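PDB 4O5H: phenylacetaldehyde dehydrogenase from Burkholderia cenocepacia, which probably catalyses the NAD+-dependent oxidation of phenylacetaldehyde to phenylacetate, as a member of the aldehyde dehydrogenase family. Local coordinates for residues A[114-125]-A[349-360]; A[40-50]-A[60-69]. All blocks are in the same frame, centred on the assembly; numbering follows the deposited sequence.

Interaction 1 (A[114-125]-A[349-360]). With NA (sodium ion), chain I.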
loop_
_atom_site.group_PDB
_atom_site.type_symbol
_atom_site.label_atom_id
_atom_site.label_comp_id
_atom_site.label_asym_id
_atom_site.label_seq_id
_atom_site.Cartn_x
_atom_site.Cartn_y
_atom_site.Cartn_z
ATOM N N GLU A 114 23.602 25.381 6.880
ATOM C CA GLU A 114 25.065 25.215 6.731
ATOM C C GLU A 114 25.466 23.726 6.833
ATOM O O GLU A 114 26.266 23.232 6.037
ATOM C CB GLU A 114 25.817 26.058 7.788
ATOM C CG GLU A 114 25.661 27.564 7.524
ATOM C CD GLU A 114 26.387 28.471 8.486
ATOM O OE1 GLU A 114 26.951 27.997 9.502
ATOM O OE2 GLU A 114 26.376 29.700 8.202
ATOM N N ILE A 115 24.905 23.031 7.811
ATOM C CA ILE A 115 25.215 21.633 7.976
ATOM C C ILE A 115 24.812 20.916 6.702
ATOM O O ILE A 115 25.561 20.086 6.170
ATOM C CB ILE A 115 24.443 21.021 9.196
ATOM C CG1 ILE A 115 24.985 21.598 10.475
ATOM C CG2 ILE A 115 24.535 19.502 9.195
ATOM C CD1 ILE A 115 24.121 21.356 11.692
ATOM N N GLU A 116 23.610 21.202 6.225
ATOM C CA GLU A 116 23.108 20.519 5.049
ATOM C C GLU A 116 23.962 20.824 3.822
ATOM O O GLU A 116 24.273 19.914 3.026
ATOM C CB GLU A 116 21.666 20.913 4.772
ATOM C CG GLU A 116 20.953 19.971 3.841
ATOM C CD GLU A 116 20.359 18.765 4.561
ATOM O OE1 GLU A 116 21.098 18.101 5.341
ATOM O OE2 GLU A 116 19.161 18.515 4.375
ATOM N N SER A 117 24.371 22.080 3.674
ATOM C CA SER A 117 25.207 22.470 2.534
ATOM C C SER A 117 26.574 21.771 2.600
ATOM O O SER A 117 27.081 21.294 1.575
ATOM C CB SER A 117 25.389 23.986 2.525
ATOM O OG SER A 117 26.173 24.393 1.448
ATOM N N LEU A 118 27.161 21.703 3.791
ATOM C CA LEU A 118 28.463 21.058 3.926
ATOM C C LEU A 118 28.410 19.550 3.672
ATOM O O LEU A 118 29.365 18.965 3.171
ATOM C CB LEU A 118 29.072 21.328 5.309
ATOM C CG LEU A 118 29.425 22.787 5.580
ATOM C CD1 LEU A 118 29.761 23.024 7.049
ATOM C CD2 LEU A 118 30.579 23.230 4.696
ATOM N N ASP A 119 27.336 18.918 4.095
ATOM C CA ASP A 119 27.227 17.453 4.091
ATOM C C ASP A 119 26.735 16.979 2.742
ATOM O O ASP A 119 27.261 16.013 2.195
ATOM C CB ASP A 119 26.269 17.047 5.230
ATOM C CG ASP A 119 26.253 15.567 5.513
ATOM O OD1 ASP A 119 27.095 14.810 4.948
ATOM O OD2 ASP A 119 25.358 15.133 6.305
ATOM N N ASN A 120 25.727 17.643 2.220
ATOM C CA ASN A 120 25.059 17.253 0.943
ATOM C C ASN A 120 25.673 17.941 -0.276
ATOM O O ASN A 120 25.755 17.335 -1.361
ATOM C CB ASN A 120 23.551 17.535 1.026
ATOM C CG ASN A 120 22.897 17.686 -0.328
ATOM O OD1 ASN A 120 23.064 18.685 -0.987
ATOM N ND2 ASN A 120 22.154 16.682 -0.746
ATOM N N GLY A 121 26.090 19.188 -0.107
ATOM C CA GLY A 121 26.733 19.951 -1.181
ATOM C C GLY A 121 25.892 21.068 -1.816
ATOM O O GLY A 121 26.447 21.954 -2.491
ATOM N N LYS A 122 24.577 21.037 -1.607
ATOM C CA LYS A 122 23.694 22.009 -2.203
ATOM C C LYS A 122 23.948 23.458 -1.716
ATOM O O LYS A 122 24.495 23.685 -0.645
ATOM C CB LYS A 122 22.231 21.643 -1.984
ATOM C CG LYS A 122 21.750 21.728 -0.530
ATOM C CD LYS A 122 20.271 21.368 -0.459
ATOM C CE LYS A 122 20.077 19.880 -0.680
ATOM N NZ LYS A 122 18.645 19.547 -0.983
ATOM N N PRO A 123 23.551 24.448 -2.545
ATOM C CA PRO A 123 23.721 25.846 -2.122
ATOM C C PRO A 123 23.043 26.127 -0.777
ATOM O O PRO A 123 21.861 25.801 -0.582
ATOM C CB PRO A 123 23.063 26.631 -3.241
ATOM C CG PRO A 123 23.168 25.733 -4.452
ATOM C CD PRO A 123 22.953 24.348 -3.881
ATOM N N VAL A 124 23.794 26.739 0.126
ATOM C CA VAL A 124 23.305 27.032 1.447
ATOM C C VAL A 124 22.043 27.921 1.411
ATOM O O VAL A 124 21.144 27.770 2.235
ATOM C CB VAL A 124 24.395 27.653 2.329
ATOM C CG1 VAL A 124 24.794 29.053 1.850
ATOM C CG2 VAL A 124 23.953 27.690 3.780
ATOM N N MET A 125 21.968 28.823 0.452
ATOM C CA MET A 125 20.795 29.699 0.373
ATOM C C MET A 125 19.530 28.897 0.045
ATOM O O MET A 125 18.442 29.259 0.475
ATOM C CB MET A 125 21.017 30.831 -0.634
ATOM C CG MET A 125 22.025 31.915 -0.191
ATOM S SD MET A 125 22.310 33.196 -1.475
ATOM C CE MET A 125 20.588 33.534 -1.963
ATOM N N GLY A 349 28.800 25.047 -2.157
ATOM C CA GLY A 349 27.463 25.433 -1.740
ATOM C C GLY A 349 27.431 26.577 -0.749
ATOM O O GLY A 349 26.456 27.324 -0.677
ATOM N N MET A 350 28.502 26.742 -0.002
ATOM C CA MET A 350 28.548 27.823 0.953
ATOM C C MET A 350 28.784 29.204 0.327
ATOM O O MET A 350 28.596 30.206 1.003
ATOM C CB MET A 350 29.596 27.542 2.027
ATOM C CG MET A 350 29.165 26.550 3.085
ATOM S SD MET A 350 27.769 27.122 4.073
ATOM C CE MET A 350 28.364 28.697 4.669
ATOM N N ASP A 351 29.128 29.268 -0.962
ATOM C CA ASP A 351 29.301 30.549 -1.659
ATOM C C ASP A 351 27.940 31.015 -2.145
ATOM O O ASP A 351 27.272 30.289 -2.866
ATOM C CB ASP A 351 30.252 30.354 -2.854
ATOM C CG ASP A 351 30.524 31.643 -3.648
ATOM O OD1 ASP A 351 29.786 32.638 -3.550
ATOM O OD2 ASP A 351 31.486 31.608 -4.425
ATOM N N PRO A 352 27.521 32.237 -1.764
ATOM C CA PRO A 352 26.197 32.688 -2.131
ATOM C C PRO A 352 26.058 32.853 -3.637
ATOM O O PRO A 352 24.952 32.858 -4.125
ATOM C CB PRO A 352 26.054 34.051 -1.442
ATOM C CG PRO A 352 27.267 34.276 -0.635
ATOM C CD PRO A 352 28.177 33.108 -0.763
ATOM N N ALA A 353 27.155 32.955 -4.367
ATOM C CA ALA A 353 27.074 33.023 -5.820
ATOM C C ALA A 353 26.769 31.678 -6.486
ATOM O O ALA A 353 26.424 31.645 -7.652
ATOM C CB ALA A 353 28.365 33.593 -6.379
ATOM N N THR A 354 26.889 30.575 -5.756
ATOM C CA THR A 354 26.832 29.267 -6.383
ATOM C C THR A 354 25.415 28.952 -6.780
ATOM O O THR A 354 24.501 29.071 -5.972
ATOM C CB THR A 354 27.362 28.172 -5.462
ATOM O OG1 THR A 354 28.779 28.258 -5.376
ATOM C CG2 THR A 354 26.974 26.788 -5.990
ATOM N N GLN A 355 25.227 28.528 -8.016
ATOM C CA GLN A 355 23.946 28.023 -8.467
ATOM C C GLN A 355 23.915 26.524 -8.645
ATOM O O GLN A 355 22.853 25.915 -8.527
ATOM C CB GLN A 355 23.583 28.687 -9.790
ATOM C CG GLN A 355 23.510 30.185 -9.679
ATOM C CD GLN A 355 23.391 30.845 -11.035
ATOM O OE1 GLN A 355 24.334 30.868 -11.820
ATOM N NE2 GLN A 355 22.247 31.441 -11.286
ATOM N N ILE A 356 25.058 25.931 -8.959
ATOM C CA ILE A 356 25.200 24.492 -9.102
ATOM C C ILE A 356 26.325 24.026 -8.178
ATOM O O ILE A 356 27.479 24.406 -8.384
ATOM C CB ILE A 356 25.552 24.159 -10.562
ATOM C CG1 ILE A 356 24.321 24.317 -11.446
ATOM C CG2 ILE A 356 26.098 22.765 -10.726
ATOM C CD1 ILE A 356 23.352 23.156 -11.362
ATOM N N GLY A 357 25.970 23.237 -7.159
ATOM C CA GLY A 357 26.954 22.611 -6.303
ATOM C C GLY A 357 27.532 21.344 -6.920
ATOM O O GLY A 357 27.173 20.979 -8.023
ATOM N N PRO A 358 28.405 20.646 -6.191
ATOM C CA PRO A 358 28.919 19.335 -6.638
ATOM C C PRO A 358 27.854 18.279 -6.446
ATOM O O PRO A 358 26.852 18.529 -5.755
ATOM C CB PRO A 358 30.087 19.076 -5.656
ATOM C CG PRO A 358 29.624 19.728 -4.404
ATOM C CD PRO A 358 28.860 20.970 -4.841
ATOM N N LEU A 359 28.071 17.115 -7.011
ATOM C CA LEU A 359 27.279 15.969 -6.701
ATOM C C LEU A 359 27.700 15.439 -5.341
ATOM O O LEU A 359 28.751 15.792 -4.826
ATOM C CB LEU A 359 27.403 14.928 -7.820
ATOM C CG LEU A 359 27.135 15.439 -9.245
ATOM C CD1 LEU A 359 27.058 14.280 -10.232
ATOM C CD2 LEU A 359 25.859 16.268 -9.350
ATOM N N VAL A 360 26.918 14.534 -4.783
ATOM C CA VAL A 360 27.085 14.158 -3.382
ATOM C C VAL A 360 28.337 13.321 -3.104
ATOM O O VAL A 360 28.840 13.318 -1.993
ATOM C CB VAL A 360 25.831 13.442 -2.863
ATOM C CG1 VAL A 360 25.824 11.978 -3.314
ATOM C CG2 VAL A 360 25.775 13.519 -1.370
HETATM NA NA NA I . 28.172 13.937 3.061
HETATM O O HOH W 1 25.088 17.266 -3.968
HETATM O O HOH W 2 29.097 22.296 -2.054
HETATM O O HOH W 3 24.093 29.412 -1.428
HETATM O O HOH W 4 28.918 13.714 0.824
HETATM O O HOH W 5 29.600 12.042 3.493
#
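Met-350 folds back against helix 109-120 and the first turn of helix 124-145. Its CB leaves the backbone pointing away from them, but bends at chi2 (-64°) and chi3 (-55°) return the thioether: SD lies 3.8 Å from Val-124 CB, CG lies 4.0 Å from Leu-118 CD2, and the side chain crosses that of Glu-114 at about a right angle, with CE 4.1 Å from Glu-114 CG. The flexible, unbranched methionine can bend to reach all three at once, while the Glu-114 carboxylate turns to Arg-110 and Thr-23. Gly-349 sits where a side chain would collide with Ser-117 OG and the carbonyl oxygens of Gly-121 and Lys-122. Ser-117 OG donates to Lys-122 O at 2.8 Å and braces the turn after the helix. At the N-cap residue Pro-123 the chain enters helix 124-145, whose Val-124 N donates almost straight (174°) to Gly-349 O at 2.8 Å. Water 2 bridges Gly-121 O and Gly-349 N. Farther along, Asp-119 O and OD1 bind the sodium ion, and water 4, also bound to the metal, donates to Val-360 O at 2.8 Å. Together they form a tight turn between two consecutive helices, packed on a long loop beside a sodium site completed by Val-51 and Asp-212.

Interaction 2 (A[40-50]-A[60-69])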
loop_
_atom_site.group_PDB
_atom_site.type_symbol
_atom_site.label_atom_id
_atom_site.label_comp_id
_atom_site.label_asym_id
_atom_site.label_seq_id
_atom_site.Cartn_x
_atom_site.Cartn_y
_atom_site.Cartn_z
ATOM N N SER A 40 24.398 7.044 21.581
ATOM C CA SER A 40 25.206 5.829 21.610
ATOM C C SER A 40 26.122 5.682 20.413
ATOM O O SER A 40 25.773 6.045 19.307
ATOM C CB SER A 40 24.282 4.629 21.584
ATOM O OG SER A 40 23.550 4.548 22.792
ATOM N N ASP A 41 27.287 5.101 20.637
ATOM C CA ASP A 41 28.093 4.620 19.543
ATOM C C ASP A 41 27.548 3.291 19.073
ATOM O O ASP A 41 26.691 2.699 19.711
ATOM C CB ASP A 41 29.492 4.419 20.020
ATOM C CG ASP A 41 30.043 5.660 20.643
ATOM O OD1 ASP A 41 29.968 6.702 20.012
ATOM O OD2 ASP A 41 30.556 5.577 21.782
ATOM N N ALA A 42 28.074 2.796 17.967
ATOM C CA ALA A 42 27.768 1.443 17.531
ATOM C C ALA A 42 28.393 0.456 18.514
ATOM O O ALA A 42 29.462 0.727 19.058
ATOM C CB ALA A 42 28.309 1.225 16.137
ATOM N N ALA A 43 27.766 -0.718 18.688
ATOM C CA ALA A 43 28.320 -1.759 19.534
ATOM C C ALA A 43 29.759 -2.063 19.132
ATOM O O ALA A 43 30.581 -2.365 19.988
ATOM C CB ALA A 43 27.456 -3.032 19.477
ATOM N N SER A 44 30.040 -2.032 17.830
ATOM C CA SER A 44 31.363 -2.399 17.339
ATOM C C SER A 44 32.405 -1.288 17.574
ATOM O O SER A 44 33.579 -1.501 17.371
ATOM C CB SER A 44 31.288 -2.674 15.829
ATOM O OG SER A 44 31.031 -1.471 15.115
ATOM N N GLY A 45 31.965 -0.097 17.934
ATOM C CA GLY A 45 32.827 1.055 17.849
ATOM C C GLY A 45 33.104 1.609 16.428
ATOM O O GLY A 45 33.730 2.637 16.317
ATOM N N ARG A 46 32.671 0.961 15.353
ATOM C CA ARG A 46 33.031 1.414 14.015
ATOM C C ARG A 46 32.373 2.727 13.659
ATOM O O ARG A 46 31.280 3.042 14.122
ATOM C CB ARG A 46 32.696 0.371 12.930
ATOM C CG ARG A 46 33.714 -0.796 12.844
ATOM C CD ARG A 46 33.541 -1.659 11.585
ATOM N NE ARG A 46 32.404 -2.520 11.755
ATOM C CZ ARG A 46 32.221 -3.690 11.135
ATOM N NH1 ARG A 46 33.115 -4.187 10.275
ATOM N NH2 ARG A 46 31.113 -4.380 11.373
ATOM N N GLN A 47 33.054 3.487 12.806
ATOM C CA GLN A 47 32.532 4.748 12.346
ATOM C C GLN A 47 32.670 4.893 10.845
ATOM O O GLN A 47 33.522 4.293 10.231
ATOM C CB GLN A 47 33.314 5.893 12.982
ATOM C CG GLN A 47 33.155 6.045 14.471
ATOM C CD GLN A 47 34.084 7.113 15.006
ATOM O OE1 GLN A 47 35.289 6.888 15.129
ATOM N NE2 GLN A 47 33.554 8.269 15.270
ATOM N N LEU A 48 31.862 5.751 10.269
ATOM C CA LEU A 48 32.106 6.121 8.878
ATOM C C LEU A 48 32.322 7.601 8.700
ATOM O O LEU A 48 31.847 8.414 9.468
ATOM C CB LEU A 48 31.026 5.572 7.971
ATOM C CG LEU A 48 29.642 6.065 8.236
ATOM C CD1 LEU A 48 29.410 7.342 7.467
ATOM C CD2 LEU A 48 28.676 5.017 7.765
ATOM N N ASP A 49 33.121 7.931 7.695
ATOM C CA ASP A 49 33.466 9.304 7.378
ATOM C C ASP A 49 32.338 10.072 6.741
ATOM O O ASP A 49 31.636 9.562 5.911
ATOM C CB ASP A 49 34.634 9.347 6.404
ATOM C CG ASP A 49 35.928 8.890 7.021
ATOM O OD1 ASP A 49 36.084 8.851 8.267
ATOM O OD2 ASP A 49 36.815 8.584 6.221
ATOM N N VAL A 50 32.228 11.331 7.129
ATOM C CA VAL A 50 31.377 12.276 6.462
ATOM C C VAL A 50 32.258 13.227 5.665
ATOM O O VAL A 50 33.167 13.844 6.210
ATOM C CB VAL A 50 30.545 13.069 7.459
ATOM C CG1 VAL A 50 29.549 13.935 6.734
ATOM C CG2 VAL A 50 29.821 12.104 8.374
ATOM N N ALA A 60 33.554 15.114 9.503
ATOM C CA ALA A 60 32.970 14.495 10.672
ATOM C C ALA A 60 33.057 12.995 10.502
ATOM O O ALA A 60 33.340 12.504 9.418
ATOM C CB ALA A 60 31.490 14.900 10.857
ATOM N N ARG A 61 32.748 12.289 11.584
ATOM C CA ARG A 61 32.561 10.852 11.578
ATOM C C ARG A 61 31.315 10.498 12.376
ATOM O O ARG A 61 31.028 11.108 13.392
ATOM C CB ARG A 61 33.763 10.184 12.200
ATOM C CG ARG A 61 35.079 10.567 11.532
ATOM C CD ARG A 61 36.251 9.993 12.279
ATOM N NE ARG A 61 36.402 8.571 12.011
ATOM C CZ ARG A 61 37.238 7.758 12.674
ATOM N NH1 ARG A 61 38.017 8.224 13.666
ATOM N NH2 ARG A 61 37.299 6.460 12.342
ATOM N N VAL A 62 30.573 9.509 11.918
ATOM C CA VAL A 62 29.364 9.060 12.632
ATOM C C VAL A 62 29.429 7.545 12.844
ATOM O O VAL A 62 30.199 6.855 12.151
ATOM C CB VAL A 62 28.069 9.441 11.894
ATOM C CG1 VAL A 62 28.004 10.950 11.698
ATOM C CG2 VAL A 62 27.933 8.691 10.579
ATOM N N PRO A 63 28.616 7.007 13.781
ATOM C CA PRO A 63 28.615 5.581 13.938
ATOM C C PRO A 63 28.204 4.819 12.692
ATOM O O PRO A 63 27.309 5.250 11.960
ATOM C CB PRO A 63 27.627 5.339 15.069
ATOM C CG PRO A 63 27.701 6.612 15.867
ATOM C CD PRO A 63 27.772 7.657 14.781
ATOM N N GLU A 64 28.840 3.661 12.515
ATOM C CA GLU A 64 28.471 2.695 11.500
ATOM C C GLU A 64 27.708 1.522 12.152
ATOM O O GLU A 64 28.308 0.552 12.619
ATOM C CB GLU A 64 29.726 2.183 10.808
ATOM C CG GLU A 64 29.385 1.282 9.636
ATOM C CD GLU A 64 30.411 0.220 9.352
ATOM O OE1 GLU A 64 31.628 0.435 9.437
ATOM O OE2 GLU A 64 29.966 -0.857 9.033
ATOM N N ALA A 65 26.379 1.622 12.163
ATOM C CA ALA A 65 25.517 0.658 12.867
ATOM C C ALA A 65 25.448 -0.654 12.136
ATOM O O ALA A 65 25.485 -0.676 10.928
ATOM C CB ALA A 65 24.118 1.202 12.999
ATOM N N ASP A 66 25.393 -1.744 12.884
ATOM C CA ASP A 66 25.061 -3.045 12.301
ATOM C C ASP A 66 23.671 -3.468 12.790
ATOM O O ASP A 66 22.940 -2.671 13.415
ATOM C CB ASP A 66 26.197 -4.088 12.500
ATOM C CG ASP A 66 26.352 -4.573 13.955
ATOM O OD1 ASP A 66 25.499 -4.340 14.813
ATOM O OD2 ASP A 66 27.370 -5.210 14.269
ATOM N N GLU A 67 23.319 -4.705 12.503
ATOM C CA GLU A 67 22.041 -5.266 12.848
ATOM C C GLU A 67 21.740 -5.186 14.357
ATOM O O GLU A 67 20.582 -4.946 14.759
ATOM C CB GLU A 67 21.997 -6.732 12.349
ATOM C CG GLU A 67 20.612 -7.326 12.398
ATOM C CD GLU A 67 20.467 -8.597 11.533
ATOM O OE1 GLU A 67 21.382 -9.455 11.599
ATOM O OE2 GLU A 67 19.424 -8.745 10.809
ATOM N N ARG A 68 22.761 -5.333 15.195
ATOM C CA ARG A 68 22.578 -5.278 16.658
ATOM C C ARG A 68 22.058 -3.912 17.063
ATOM O O ARG A 68 21.139 -3.796 17.859
ATOM C CB ARG A 68 23.903 -5.490 17.418
ATOM C CG ARG A 68 24.557 -6.834 17.236
ATOM C CD ARG A 68 25.957 -6.863 17.878
ATOM N NE ARG A 68 26.952 -6.169 17.066
ATOM C CZ ARG A 68 28.242 -6.062 17.371
ATOM N NH1 ARG A 68 28.730 -6.579 18.500
ATOM N NH2 ARG A 68 29.063 -5.429 16.546
ATOM N N ASP A 69 22.663 -2.870 16.510
ATOM C CA ASP A 69 22.268 -1.509 16.865
ATOM C C ASP A 69 20.846 -1.217 16.363
ATOM O O ASP A 69 20.037 -0.579 17.050
ATOM C CB ASP A 69 23.272 -0.476 16.314
ATOM C CG ASP A 69 24.712 -0.826 16.670
ATOM O OD1 ASP A 69 25.048 -0.878 17.886
ATOM O OD2 ASP A 69 25.497 -1.092 15.750
HETATM O O HOH W 6 24.236 0.869 19.985
HETATM O O HOH W 7 27.916 -2.405 15.736
HETATM O O HOH W 8 29.159 -1.844 13.243
HETATM O O HOH W 9 30.856 8.501 15.603
HETATM O O HOH W 10 35.407 6.905 9.993
#
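Arg-61 CG is anti to its carbonyl carbon (chi1 -55°), and a bend at chi3 (76°) brings one face of the guanidinium against Gln-47, whose own extended chain crosses it at about a right angle. Gln-47 OE1 thus rests 3.3 Å from Arg-61 CZ, over the centre of the guanidinium face, where no N-H points at it. These residues belong to the antiparallel beta hairpin of strands 47-52 and 57-63. Leu-48 and Val-62 form a hydrogen-bonded pair, with Leu-48 N to Val-62 O at 2.7 Å and Val-62 N to Leu-48 O at 3.0 Å; Val-50 N donates to Ala-60 O. The hairpin is two-faced. Leu-48, Val-50, Ala-60 and Val-62 make its apolar side, with Leu-48 CD1 3.7 Å from Val-62 CG2, and Val-50, Ala-60 and Val-62 rest on Leu-215 of helix 215-227. On the other side Asp-49 and Arg-61 lie side by side, suited to solvent: their salt bridge is long, and water 10 joins Asp-49 OD1 to Arg-61 NE. Beyond the strands, Glu-64 OE2 lies over one face of the Arg-46 guanidinium, toward its rim; this salt bridge is long, and rests on charge alone. Gly-45, with positive phi, ends the type I turn begun at Ala-42. This turn meets the start of helix 67-82, where Asp-66 and Asp-69 form a capping box. Ala-43 CB, a small methyl, sits over the centre of one face of the Arg-68 guanidinium, whose NE and NH2 grip Asp-66 side-on. Asp-69 serves both sides: OD2 uses its anti lone pair for Asp-66 N, while OD1 accepts from Ala-43 N at 2.8 Å.

How the interactions relate
The two contacts follow one another along the chain, and their centres lie about 26 Å apart, yet they meet beside the sodium ion: Val-50 CG1 of the hairpin packs 3.2 Å from Asp-119 OD1, and the next residue, Val-51, joins Asp-119 on the metal. Interaction 1 is largely buried and long-range, tying two consecutive helices to a loop from 224 residues later; glycines and bridging waters suit its close backbone approach, and a folded methionine fills the side-chain contact. Interaction 2 is local and partly exposed. It relies on regular strand pairing, with apolar side chains facing helix 215-227 and charged groups on the outer side. Each also uses a helix start: Val-124 N in one, capping aspartates in the other.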